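Local coordinates for crossover junction endodeoxyribonuclease Hjc (Sulfolobus solfataricus, PDB 4TKD), which resolves Holliday junctions formed during genetic recombination, cutting four-way DNA with paired, magnesium-dependent nicks in opposing strands, at residues C[53-58]-C[68-73]; C[13-18]-C[93-98]; C[61-66]-C[102-107]. One frame throughout, in Å; residues are numbered along the deposited sequence. Where two conformers were deposited one is given.

Contact 1. Residues C[53-58]-C[68-73]; sequences LIEMKS and REQAEG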
loop_
_atom_site.group_PDB
_atom_site.type_symbol
_atom_site.label_atom_id
_atom_site.label_comp_id
_atom_site.label_asym_id
_atom_site.label_seq_id
_atom_site.Cartn_x
_atom_site.Cartn_y
_atom_site.Cartn_z
ATOM N N LEU C 53 5.624 -10.961 -4.271
ATOM C CA LEU C 53 6.103 -11.983 -3.350
ATOM C C LEU C 53 4.985 -12.982 -3.115
ATOM O O LEU C 53 3.881 -12.584 -2.769
ATOM C CB LEU C 53 6.545 -11.328 -2.005
ATOM C CG LEU C 53 7.528 -10.154 -2.111
ATOM C CD1 LEU C 53 7.633 -9.416 -0.821
ATOM C CD2 LEU C 53 8.888 -10.623 -2.567
ATOM N N ILE C 54 5.274 -14.267 -3.294
ATOM C CA ILE C 54 4.254 -15.303 -3.133
ATOM C C ILE C 54 4.698 -16.384 -2.161
ATOM O O ILE C 54 5.759 -16.977 -2.345
ATOM C CB ILE C 54 3.865 -15.885 -4.541
ATOM C CG1 ILE C 54 3.292 -14.785 -5.474
ATOM C CG2 ILE C 54 2.868 -17.046 -4.415
ATOM C CD1 ILE C 54 3.499 -15.033 -6.939
ATOM N N GLU C 55 3.872 -16.648 -1.142
ATOM C CA GLU C 55 4.084 -17.717 -0.174
ATOM C C GLU C 55 3.102 -18.847 -0.504
ATOM O O GLU C 55 1.890 -18.617 -0.520
ATOM C CB GLU C 55 3.917 -17.224 1.283
ATOM C CG GLU C 55 4.436 -18.216 2.324
ATOM C CD GLU C 55 5.932 -18.453 2.399
ATOM O OE1 GLU C 55 6.696 -17.891 1.580
ATOM O OE2 GLU C 55 6.349 -19.200 3.305
ATOM N N MET C 56 3.629 -20.038 -0.840
ATOM C CA MET C 56 2.818 -21.198 -1.211
ATOM C C MET C 56 2.279 -21.853 0.021
ATOM O O MET C 56 3.042 -22.109 0.964
ATOM C CB MET C 56 3.624 -22.235 -2.009
ATOM C CG MET C 56 4.117 -21.773 -3.376
ATOM S SD MET C 56 2.865 -21.014 -4.454
ATOM C CE MET C 56 1.707 -22.386 -4.680
ATOM N N LYS C 57 0.979 -22.139 0.033
ATOM C CA LYS C 57 0.346 -22.808 1.166
ATOM C C LYS C 57 -0.831 -23.664 0.714
ATOM O O LYS C 57 -1.576 -23.256 -0.172
ATOM C CB LYS C 57 -0.093 -21.796 2.243
ATOM C CG LYS C 57 1.007 -21.334 3.201
ATOM C CD LYS C 57 1.491 -22.444 4.128
ATOM C CE LYS C 57 2.788 -22.097 4.800
ATOM N NZ LYS C 57 3.949 -22.181 3.871
ATOM N N SER C 58 -0.999 -24.845 1.330
ATOM C CA SER C 58 -2.087 -25.773 1.009
ATOM C C SER C 58 -3.376 -25.503 1.796
ATOM O O SER C 58 -3.318 -24.992 2.925
ATOM C CB SER C 58 -1.633 -27.216 1.209
ATOM O OG SER C 58 -1.290 -27.462 2.561
ATOM N N ARG C 68 2.756 -18.093 13.064
ATOM C CA ARG C 68 3.228 -16.796 13.531
ATOM C C ARG C 68 4.637 -16.375 13.068
ATOM O O ARG C 68 4.779 -15.303 12.487
ATOM C CB ARG C 68 3.106 -16.727 15.062
ATOM C CG ARG C 68 3.787 -15.504 15.708
ATOM C CD ARG C 68 3.556 -15.454 17.189
ATOM N NE ARG C 68 4.493 -16.342 17.879
ATOM C CZ ARG C 68 4.188 -17.547 18.347
ATOM N NH1 ARG C 68 2.947 -18.012 18.248
ATOM N NH2 ARG C 68 5.122 -18.296 18.920
ATOM N N GLU C 69 5.665 -17.191 13.353
ATOM C CA GLU C 69 7.050 -16.848 13.029
ATOM C C GLU C 69 7.294 -16.776 11.533
ATOM O O GLU C 69 7.956 -15.834 11.102
ATOM C CB GLU C 69 8.021 -17.832 13.730
ATOM C CG GLU C 69 7.661 -18.165 15.188
ATOM C CD GLU C 69 6.823 -19.411 15.467
ATOM O OE1 GLU C 69 7.254 -20.232 16.311
ATOM O OE2 GLU C 69 5.715 -19.542 14.894
ATOM N N GLN C 70 6.674 -17.687 10.729
ATOM C CA GLN C 70 6.759 -17.651 9.266
ATOM C C GLN C 70 6.043 -16.399 8.742
ATOM O O GLN C 70 6.623 -15.662 7.954
ATOM C CB GLN C 70 6.147 -18.913 8.651
ATOM C CG GLN C 70 6.083 -18.895 7.118
ATOM C CD GLN C 70 5.455 -20.134 6.555
ATOM O OE1 GLN C 70 4.355 -20.538 6.932
ATOM N NE2 GLN C 70 6.109 -20.728 5.595
ATOM N N ALA C 71 4.804 -16.159 9.191
ATOM C CA ALA C 71 4.001 -15.008 8.794
ATOM C C ALA C 71 4.723 -13.704 9.090
ATOM O O ALA C 71 4.875 -12.898 8.178
ATOM C CB ALA C 71 2.668 -15.031 9.510
ATOM N N GLU C 72 5.216 -13.521 10.342
ATOM C CA GLU C 72 5.925 -12.305 10.755
ATOM C C GLU C 72 7.136 -11.987 9.891
ATOM O O GLU C 72 7.273 -10.842 9.451
ATOM C CB GLU C 72 6.277 -12.325 12.258
ATOM C CG GLU C 72 5.054 -12.031 13.136
ATOM C CD GLU C 72 5.184 -12.326 14.616
ATOM O OE1 GLU C 72 6.288 -12.716 15.053
ATOM O OE2 GLU C 72 4.177 -12.168 15.342
ATOM N N GLY C 73 7.933 -13.014 9.585
ATOM C CA GLY C 73 9.120 -12.886 8.745
ATOM C C GLY C 73 8.815 -12.514 7.314
ATOM O O GLY C 73 9.494 -11.647 6.770
#

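Contact 2. Residues C[13-18]-C[93-98]; sequences RNIVSR and GVLKFI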
loop_
_atom_site.group_PDB
_atom_site.type_symbol
_atom_site.label_atom_id
_atom_site.label_comp_id
_atom_site.label_asym_id
_atom_site.label_seq_id
_atom_site.Cartn_x
_atom_site.Cartn_y
_atom_site.Cartn_z
ATOM N N ARG C 13 5.760 -24.362 -9.933
ATOM C CA ARG C 13 6.386 -24.366 -11.270
ATOM C C ARG C 13 5.523 -23.651 -12.304
ATOM O O ARG C 13 6.056 -22.856 -13.069
ATOM C CB ARG C 13 6.754 -25.787 -11.743
ATOM C CG ARG C 13 8.072 -26.271 -11.156
ATOM C CD ARG C 13 8.480 -27.653 -11.619
ATOM N NE ARG C 13 9.925 -27.856 -11.490
ATOM C CZ ARG C 13 10.526 -28.374 -10.422
ATOM N NH1 ARG C 13 9.813 -28.747 -9.364
ATOM N NH2 ARG C 13 11.846 -28.520 -10.401
ATOM N N ASN C 14 4.186 -23.903 -12.289
ATOM C CA ASN C 14 3.156 -23.281 -13.133
ATOM C C ASN C 14 3.084 -21.764 -12.915
ATOM O O ASN C 14 2.837 -21.031 -13.868
ATOM C CB ASN C 14 1.787 -23.886 -12.795
ATOM C CG ASN C 14 1.041 -24.563 -13.934
ATOM O OD1 ASN C 14 -0.196 -24.522 -13.989
ATOM N ND2 ASN C 14 1.750 -25.252 -14.835
ATOM N N ILE C 15 3.253 -21.300 -11.649
ATOM C CA ILE C 15 3.225 -19.876 -11.292
ATOM C C ILE C 15 4.499 -19.196 -11.827
ATOM O O ILE C 15 4.413 -18.145 -12.467
ATOM C CB ILE C 15 3.006 -19.658 -9.761
ATOM C CG1 ILE C 15 1.605 -20.144 -9.321
ATOM C CG2 ILE C 15 3.220 -18.182 -9.379
ATOM C CD1 ILE C 15 1.338 -20.205 -7.781
ATOM N N VAL C 16 5.673 -19.815 -11.579
ATOM C CA VAL C 16 6.991 -19.314 -12.008
ATOM C C VAL C 16 7.046 -19.150 -13.531
ATOM O O VAL C 16 7.455 -18.093 -14.026
ATOM C CB VAL C 16 8.158 -20.182 -11.451
ATOM C CG1 VAL C 16 9.481 -19.854 -12.128
ATOM C CG2 VAL C 16 8.292 -20.019 -9.933
ATOM N N SER C 17 6.544 -20.167 -14.264
ATOM C CA SER C 17 6.523 -20.190 -15.726
ATOM C C SER C 17 5.628 -19.101 -16.314
ATOM O O SER C 17 6.026 -18.460 -17.280
ATOM C CB SER C 17 6.113 -21.569 -16.233
ATOM O OG SER C 17 6.153 -21.607 -17.650
ATOM N N ARG C 18 4.428 -18.901 -15.756
ATOM C CA ARG C 18 3.497 -17.883 -16.228
ATOM C C ARG C 18 3.980 -16.465 -15.923
ATOM O O ARG C 18 3.879 -15.605 -16.801
ATOM C CB ARG C 18 2.073 -18.156 -15.730
ATOM C CG ARG C 18 1.233 -18.837 -16.816
ATOM C CD ARG C 18 0.182 -17.908 -17.410
ATOM N NE ARG C 18 0.758 -16.800 -18.178
ATOM C CZ ARG C 18 0.850 -16.768 -19.504
ATOM N NH1 ARG C 18 1.376 -15.713 -20.112
ATOM N NH2 ARG C 18 0.409 -17.788 -20.234
ATOM N N GLY C 93 -6.025 -26.703 -10.663
ATOM C CA GLY C 93 -6.871 -25.794 -11.410
ATOM C C GLY C 93 -6.435 -24.351 -11.348
ATOM O O GLY C 93 -5.242 -24.052 -11.450
ATOM N N VAL C 94 -7.426 -23.459 -11.201
ATOM C CA VAL C 94 -7.285 -22.004 -11.190
ATOM C C VAL C 94 -6.270 -21.504 -10.162
ATOM O O VAL C 94 -6.456 -21.711 -8.948
ATOM C CB VAL C 94 -8.660 -21.280 -11.081
ATOM C CG1 VAL C 94 -8.512 -19.800 -10.702
ATOM C CG2 VAL C 94 -9.448 -21.411 -12.370
ATOM N N LEU C 95 -5.198 -20.836 -10.660
ATOM C CA LEU C 95 -4.195 -20.214 -9.803
ATOM C C LEU C 95 -4.940 -19.134 -9.016
ATOM O O LEU C 95 -5.565 -18.259 -9.633
ATOM C CB LEU C 95 -3.056 -19.561 -10.640
ATOM C CG LEU C 95 -2.185 -20.454 -11.543
ATOM C CD1 LEU C 95 -1.016 -19.673 -12.116
ATOM C CD2 LEU C 95 -1.641 -21.646 -10.794
ATOM N N LYS C 96 -4.991 -19.264 -7.676
ATOM C CA LYS C 96 -5.627 -18.266 -6.804
ATOM C C LYS C 96 -4.591 -17.678 -5.820
ATOM O O LYS C 96 -3.851 -18.425 -5.172
ATOM C CB LYS C 96 -6.864 -18.818 -6.073
ATOM C CG LYS C 96 -8.139 -18.827 -6.916
ATOM C CD LYS C 96 -9.398 -18.969 -6.051
ATOM C CE LYS C 96 -10.669 -18.725 -6.845
ATOM N NZ LYS C 96 -11.800 -18.290 -5.975
ATOM N N PHE C 97 -4.546 -16.342 -5.725
ATOM C CA PHE C 97 -3.619 -15.602 -4.895
ATOM C C PHE C 97 -4.395 -14.730 -3.911
ATOM O O PHE C 97 -5.209 -13.899 -4.320
ATOM C CB PHE C 97 -2.695 -14.741 -5.774
ATOM C CG PHE C 97 -1.951 -15.516 -6.822
ATOM C CD1 PHE C 97 -0.725 -16.113 -6.540
ATOM C CD2 PHE C 97 -2.476 -15.669 -8.089
ATOM C CE1 PHE C 97 -0.065 -16.881 -7.499
ATOM C CE2 PHE C 97 -1.807 -16.423 -9.050
ATOM C CZ PHE C 97 -0.615 -17.035 -8.747
ATOM N N ILE C 98 -4.140 -14.929 -2.619
ATOM C CA ILE C 98 -4.784 -14.173 -1.550
ATOM C C ILE C 98 -3.861 -13.065 -1.051
ATOM O O ILE C 98 -2.789 -13.377 -0.533
ATOM C CB ILE C 98 -5.302 -15.101 -0.411
ATOM C CG1 ILE C 98 -6.380 -16.064 -0.957
ATOM C CG2 ILE C 98 -5.839 -14.294 0.776
ATOM C CD1 ILE C 98 -6.555 -17.368 -0.160
#

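Contact 3. Residues C[61-66]-C[102-107]; sequences DGKIYV and KLRRTE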
loop_
_atom_site.group_PDB
_atom_site.type_symbol
_atom_site.label_atom_id
_atom_site.label_comp_id
_atom_site.label_asym_id
_atom_site.label_seq_id
_atom_site.Cartn_x
_atom_site.Cartn_y
_atom_site.Cartn_z
ATOM N N ASP C 61 -8.719 -28.792 5.388
ATOM C CA ASP C 61 -10.018 -28.909 6.066
ATOM C C ASP C 61 -10.835 -27.585 5.958
ATOM O O ASP C 61 -11.581 -27.221 6.876
ATOM C CB ASP C 61 -9.801 -29.397 7.529
ATOM C CG ASP C 61 -11.008 -29.886 8.318
ATOM O OD1 ASP C 61 -11.929 -30.480 7.705
ATOM O OD2 ASP C 61 -10.994 -29.750 9.556
ATOM N N GLY C 62 -10.652 -26.885 4.826
ATOM C CA GLY C 62 -11.330 -25.632 4.506
ATOM C C GLY C 62 -10.485 -24.372 4.466
ATOM O O GLY C 62 -10.566 -23.616 3.494
ATOM N N LYS C 63 -9.704 -24.113 5.541
ATOM C CA LYS C 63 -8.875 -22.912 5.753
ATOM C C LYS C 63 -7.433 -22.987 5.194
ATOM O O LYS C 63 -7.078 -23.943 4.502
ATOM C CB LYS C 63 -8.819 -22.594 7.260
ATOM C CG LYS C 63 -10.101 -22.017 7.833
ATOM C CD LYS C 63 -9.922 -21.641 9.299
ATOM C CE LYS C 63 -11.164 -21.020 9.895
ATOM N NZ LYS C 63 -11.445 -19.669 9.342
ATOM N N ILE C 64 -6.622 -21.937 5.477
ATOM C CA ILE C 64 -5.199 -21.821 5.145
ATOM C C ILE C 64 -4.502 -21.196 6.353
ATOM O O ILE C 64 -4.808 -20.066 6.717
ATOM C CB ILE C 64 -4.870 -21.057 3.824
ATOM C CG1 ILE C 64 -5.625 -21.624 2.608
ATOM C CG2 ILE C 64 -3.360 -21.075 3.573
ATOM C CD1 ILE C 64 -5.801 -20.657 1.443
ATOM N N TYR C 65 -3.594 -21.943 6.977
ATOM C CA TYR C 65 -2.860 -21.523 8.164
ATOM C C TYR C 65 -1.375 -21.157 7.884
ATOM O O TYR C 65 -0.627 -21.908 7.238
ATOM C CB TYR C 65 -2.926 -22.613 9.249
ATOM C CG TYR C 65 -4.206 -22.642 10.056
ATOM C CD1 TYR C 65 -5.295 -23.411 9.650
ATOM C CD2 TYR C 65 -4.304 -21.966 11.266
ATOM C CE1 TYR C 65 -6.472 -23.456 10.398
ATOM C CE2 TYR C 65 -5.470 -22.016 12.034
ATOM C CZ TYR C 65 -6.554 -22.758 11.593
ATOM O OH TYR C 65 -7.705 -22.801 12.352
ATOM N N VAL C 66 -0.968 -19.986 8.378
ATOM C CA VAL C 66 0.413 -19.521 8.311
ATOM C C VAL C 66 0.859 -19.306 9.767
ATOM O O VAL C 66 0.290 -18.476 10.459
ATOM C CB VAL C 66 0.620 -18.257 7.426
ATOM C CG1 VAL C 66 2.104 -17.986 7.226
ATOM C CG2 VAL C 66 -0.082 -18.389 6.074
ATOM N N LYS C 102 -5.628 -9.757 3.713
ATOM C CA LYS C 102 -6.948 -10.376 3.862
ATOM C C LYS C 102 -6.922 -11.423 4.973
ATOM O O LYS C 102 -7.989 -11.780 5.479
ATOM C CB LYS C 102 -7.408 -11.030 2.545
ATOM C CG LYS C 102 -7.434 -10.087 1.341
ATOM C CD LYS C 102 -8.810 -9.521 1.031
ATOM C CE LYS C 102 -9.613 -10.398 0.089
ATOM N NZ LYS C 102 -10.698 -9.632 -0.588
ATOM N N LEU C 103 -5.718 -11.932 5.352
ATOM C CA LEU C 103 -5.631 -12.943 6.403
ATOM C C LEU C 103 -5.932 -12.317 7.761
ATOM O O LEU C 103 -5.600 -11.154 7.990
ATOM C CB LEU C 103 -4.255 -13.659 6.468
ATOM C CG LEU C 103 -3.602 -14.256 5.215
ATOM C CD1 LEU C 103 -2.534 -15.253 5.618
ATOM C CD2 LEU C 103 -4.602 -14.950 4.313
ATOM N N ARG C 104 -6.538 -13.097 8.666
ATOM C CA ARG C 104 -6.839 -12.610 10.009
ATOM C C ARG C 104 -5.841 -13.167 11.009
ATOM O O ARG C 104 -5.422 -14.317 10.900
ATOM C CB ARG C 104 -8.314 -12.868 10.415
ATOM C CG ARG C 104 -8.706 -14.330 10.618
ATOM C CD ARG C 104 -9.998 -14.484 11.405
ATOM N NE ARG C 104 -9.849 -15.486 12.463
ATOM C CZ ARG C 104 -10.167 -16.772 12.336
ATOM N NH1 ARG C 104 -10.683 -17.228 11.196
ATOM N NH2 ARG C 104 -9.973 -17.613 13.346
ATOM N N ARG C 105 -5.428 -12.343 11.954
ATOM C CA ARG C 105 -4.479 -12.797 12.958
ATOM C C ARG C 105 -5.277 -13.499 14.063
ATOM O O ARG C 105 -6.314 -12.982 14.511
ATOM C CB ARG C 105 -3.622 -11.630 13.482
ATOM C CG ARG C 105 -2.557 -12.026 14.504
ATOM C CD ARG C 105 -1.901 -10.823 15.163
ATOM N NE ARG C 105 -2.845 -10.026 15.959
ATOM C CZ ARG C 105 -2.994 -8.708 15.851
ATOM N NH1 ARG C 105 -2.249 -8.015 14.998
ATOM N NH2 ARG C 105 -3.885 -8.072 16.601
ATOM N N THR C 106 -4.840 -14.717 14.434
ATOM C CA THR C 106 -5.473 -15.482 15.503
ATOM C C THR C 106 -4.919 -14.978 16.847
ATOM O O THR C 106 -3.964 -14.193 16.875
ATOM C CB THR C 106 -5.235 -17.001 15.345
ATOM O OG1 THR C 106 -3.855 -17.294 15.532
ATOM C CG2 THR C 106 -5.714 -17.554 14.041
ATOM N N GLU C 107 -5.502 -15.481 17.950
ATOM C CA GLU C 107 -5.180 -15.209 19.357
ATOM C C GLU C 107 -3.684 -15.411 19.657
ATOM O O GLU C 107 -3.123 -14.672 20.469
ATOM C CB GLU C 107 -5.999 -16.141 20.289
ATOM C CG GLU C 107 -7.393 -16.519 19.806
ATOM C CD GLU C 107 -7.482 -17.511 18.656
ATOM O OE1 GLU C 107 -8.038 -17.142 17.595
ATOM O OE2 GLU C 107 -6.953 -18.639 18.796
#

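Contact 1. Residues C[53-58]-C[68-73]
Q70 of helix 68-81 brings its amide up to the neighbouring ends of E55 and K57, and these three residues supply the whole meeting of 53-58 with 68-73. The chain of Q70 is fully stretched, its CG anti to the backbone N (chi1 175°), which carries the amide from the helix to the strand.

Among the polar approaches, NE2 of Q70 comes within 2.8 Å of E55 OE2, yet the angle is too poor for a hydrogen bond; the amide and carboxylate planes stand 89° apart. NZ of K57 is 3.1 Å from Q70 NE2, a pairing of two donors and no bond; turning the amide over would instead set its oxygen against the E55 carboxylate. K57 is held within its own strand: bent at chi2 and chi4, its chain curls back until NZ donates to M56 O at 3.0 Å, the C=O...N angle being 156°. Its NZ also forms a long salt bridge with E55 OE2 (3.9 Å). With K57 cut back to an alanine, M56 O would probably lose this donor and the E55 carboxylate its nearby ammonium group. OE1 of E55 is bonded to the backbone N of D42; D42, just before strand 43-47, together with E55 and K57 of strand 50-58 fits the PD-(D/E)xK signature, E55 and D42 being inferred magnesium ligands and K57 a predicted transition-state stabiliser.

Strand 50-58 runs between strands 43-47 and 84-90. L53 and E55 face helix 68-81, meeting F77 and I74, whereas I54 and M56 pack on helix 10-21.

Contact 2. Residues C[13-18]-C[93-98]
I15 of helix 10-21 meets L95 and F97, and every close contact between 13-18 and 93-98 involves apolar carbons; no hydrogen bond crosses.

The aliphatic part joins I15 to L95, whose side chains slide past each other in opposite directions. CG1 of I15 sits 3.9 Å from both L95 CD1 and L95 CD2, so the fork of the leucine meets this methylene with both methyls from one side. A further, looser touch brings L95 CD1 to 4.4 Å from the backbone oxygen N14 O.

The aromatic part is carried by the far end of I15. Its CD1 lies 3.6 Å from F97 CE1 and reaches the ring obliquely. CG2 adds a second approach, 4.0 Å from the same F97 CE1. Because CG1 stands anti to the carbonyl carbon (chi1 -66°) and CG2 anti to the backbone N, both branches of the isoleucine are presented to the ring.

L122 of helix 122-133 touches both L95 and F97, while I54 and M56 of strand 50-58 also touch I15. The arrangement is that of the alpha/beta nuclease core of the PD-(D/E)xK superfamily, in which the first helix, here bearing the inferred magnesium ligand E12, packs across a mixed central sheet.

Contact 3. Residues C[61-66]-C[102-107]
V66 sets its CG2 methyl against CD1 of L103, 4.0 Å away, the two side chains crossing at about a right angle. CG2 stands anti to the carbonyl carbon of V66, with CG1 anti to the backbone N (chi1 -170°), which turns CG2 to the leucine. Both residues are buried, so the pair forms the apolar end of the contact between 61-66 and 102-107, and L87 of strand 84-90 touches both of them.

The other end is charged. K63 and R104 also cross at about a right angle, and NZ of K63 lies 3.2 Å from R104 NH1, in the guanidinium plane and at its edge. Two donors cannot bond each other; what draws them together is D114, whose OD1 forms a salt bridge with each. One carboxylate oxygen thus gathers the lysine and the arginine, and its negative charge probably lets the two cationic ends sit this close. The torsions deliver the groups: K63 runs straight as far as CE and turns only at chi4 (-69°), while R104 starts with CG between its backbone N and carbonyl carbon (chi1 68°) and bends at chi3.

These segments are not adjacent strands. Strand 111-113 runs antiparallel between 64-66 and 104-105, with I64 bonded to A113, V66 to Y111 and R104 to V112 through the backbone. I64 and L103 both reach I98 of strand 97-99, tying this small sheet to the larger one, and K102 donates from NZ to E130 O of the second subunit.

How the contacts relate
All three contacts are partly buried, contact 1 lying nearest the chain's centre (about 7 Å, centre to centre), contact 2 at about 10 Å and contact 3 farthest out at about 14 Å. Contact 2 is essentially hydrophobic, contact 1 almost wholly polar, and contact 3 joins a buried V66–L103 pair to a charged half with exposed R104. Contacts 1 and 2 share the large sheet and meet where M56 SD is 3.7 Å from I15 CD1. Contact 3 belongs to the small sheet; A71 CB lies 3.8 Å from V66 CG1. Buried I98 bridges contacts 2 and 3. Polar groups thus gather at the inferred metal site in contact 1 and toward the surface in contact 3.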